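Local coordinates for putative polysaccharide biosynthesis protein with aminopeptidase-like domain (Clostridium acetobutylicum, PDB 3K9T) that probably takes part in the biosynthesis of modified polysaccharides, binds one zinc ion per subunit and is not expected to act as a peptidase, at residues P368-R373 and D424-V429. Residues are numbered along the deposited sequence; the frame is centred on the assembly and turned at random.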
# COMPACT_ATOMS: atom_id res chain seq x y z
N PRO A 368 19.46 -11.76 25.85
CA PRO A 368 20.49 -11.93 26.85
C PRO A 368 19.89 -11.71 28.21
O PRO A 368 18.86 -11.03 28.31
CB PRO A 368 21.49 -10.82 26.53
CG PRO A 368 20.73 -9.82 25.80
CD PRO A 368 19.64 -10.54 25.07
N GLN A 369 20.50 -12.26 29.24
CA GLN A 369 20.02 -12.03 30.59
C GLN A 369 20.55 -10.64 30.99
O GLN A 369 21.59 -10.54 31.63
CB GLN A 369 20.53 -13.14 31.50
CG GLN A 369 20.03 -13.09 32.93
CD GLN A 369 20.21 -14.39 33.67
OE1 GLN A 369 21.03 -15.23 33.30
NE2 GLN A 369 19.41 -14.58 34.72
N LEU A 370 19.86 -9.58 30.54
CA LEU A 370 20.34 -8.20 30.78
C LEU A 370 20.49 -8.12 32.31
O LEU A 370 19.55 -8.41 33.04
CB LEU A 370 19.40 -7.10 30.18
CG LEU A 370 19.30 -6.73 28.66
CD1 LEU A 370 18.35 -5.53 28.35
CD2 LEU A 370 20.63 -6.39 28.05
N GLY A 371 21.70 -7.79 32.78
CA GLY A 371 22.02 -7.83 34.21
C GLY A 371 23.38 -8.44 34.48
O GLY A 371 23.99 -8.18 35.51
N LYS A 372 23.84 -9.30 33.57
CA LYS A 372 25.21 -9.82 33.59
C LYS A 372 26.24 -8.74 33.23
O LYS A 372 27.44 -8.96 33.43
CB LYS A 372 25.39 -10.96 32.56
CG LYS A 372 24.58 -12.20 32.84
CD LYS A 372 25.29 -13.45 32.40
CE LYS A 372 25.38 -13.60 30.90
NZ LYS A 372 25.84 -14.99 30.54
N ARG A 373 25.79 -7.58 32.73
CA ARG A 373 26.70 -6.55 32.19
C ARG A 373 26.52 -5.07 32.67
O ARG A 373 27.34 -4.23 32.32
CB ARG A 373 26.64 -6.64 30.65
CG ARG A 373 26.70 -8.09 30.11
CD ARG A 373 26.47 -8.23 28.61
NE ARG A 373 26.77 -9.57 28.06
CZ ARG A 373 25.93 -10.61 28.06
NH1 ARG A 373 24.73 -10.49 28.62
NH2 ARG A 373 26.28 -11.78 27.53
N ASP A 424 24.21 2.14 21.22
CA ASP A 424 25.48 2.51 21.85
C ASP A 424 25.70 1.66 23.08
O ASP A 424 26.72 1.01 23.23
CB ASP A 424 25.53 4.00 22.26
CG ASP A 424 25.72 4.93 21.08
OD1 ASP A 424 26.08 4.43 20.01
OD2 ASP A 424 25.52 6.17 21.21
N ALA A 425 24.71 1.68 23.96
CA ALA A 425 24.78 0.99 25.23
C ALA A 425 25.04 -0.52 25.04
O ALA A 425 25.84 -1.14 25.75
CB ALA A 425 23.50 1.23 25.99
N LEU A 426 24.38 -1.11 24.06
CA LEU A 426 24.55 -2.53 23.82
C LEU A 426 25.94 -2.81 23.29
O LEU A 426 26.53 -3.84 23.63
CB LEU A 426 23.48 -3.05 22.88
CG LEU A 426 22.05 -3.07 23.41
CD1 LEU A 426 21.13 -3.37 22.26
CD2 LEU A 426 21.91 -4.11 24.53
N TYR A 427 26.47 -1.90 22.46
CA TYR A 427 27.80 -2.05 21.86
C TYR A 427 28.89 -2.04 22.96
O TYR A 427 29.84 -2.81 22.93
CB TYR A 427 28.06 -0.94 20.84
CG TYR A 427 29.35 -1.13 20.05
CD1 TYR A 427 29.41 -2.02 19.00
CD2 TYR A 427 30.49 -0.42 20.38
CE1 TYR A 427 30.57 -2.20 18.28
CE2 TYR A 427 31.66 -0.60 19.68
CZ TYR A 427 31.68 -1.48 18.63
OH TYR A 427 32.83 -1.65 17.93
N ARG A 428 28.69 -1.17 23.94
CA ARG A 428 29.57 -1.04 25.10
C ARG A 428 29.68 -2.30 25.89
O ARG A 428 30.78 -2.64 26.29
CB ARG A 428 29.10 0.06 26.05
CG ARG A 428 29.63 1.39 25.69
CD ARG A 428 29.10 2.45 26.62
NE ARG A 428 28.83 3.62 25.82
CZ ARG A 428 27.64 4.20 25.67
NH1 ARG A 428 26.57 3.77 26.34
NH2 ARG A 428 27.54 5.25 24.88
N VAL A 429 28.56 -2.99 26.13
CA VAL A 429 28.63 -4.26 26.88
C VAL A 429 28.93 -5.43 25.95
O VAL A 429 28.79 -6.60 26.33
CB VAL A 429 27.37 -4.51 27.68
CG1 VAL A 429 27.22 -3.41 28.72
CG2 VAL A 429 26.16 -4.62 26.74
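Arg373, whose aliphatic chain packs on Val429, forms a salt bridge through NH1 with OD2 of Asp64 of a second subunit, an oxygen that also accepts a hydrogen bond from Gln369 N. Lys372 NZ pairs with OD1 of the same carboxylate. The carbonyl O of Val429 lies obliquely to the Arg373 guanidinium, 3.6 Å from CD of Arg373, and is not hydrogen-bonded to it. Otherwise the pair meets mainly through aliphatic carbons. CB of Arg373 lies 3.7 Å from CB of Val429, and the two side chains cross at about a right angle. CG1 of Val429 stands beside its own backbone N (chi1 -63°), 3.7 Å from O of Arg373; CG2 approaches CD of Arg373. From CG to NE the arginine chain is extended, with chi2 173°, which carries the guanidinium past the valine. Further along, the contact is looser: CD2 of the poorly ordered Leu370 reaches CD2 of Leu426 at 4.4 Å. Leu426 is buried against Val395 and Leu396 of helix 389-398, while Leu370 touches Met392 of that helix. The contact lies in the permutated winged helix-turn-helix domain, where the loop before helix 389-398 passes the C-terminal end of helix 416-428. Here the loop meets that helix and Val429 by van der Waals packing without hydrogen bonds, while the polar bonds of Gln369, Lys372 and Arg373 go to the second subunit of the homotrimer.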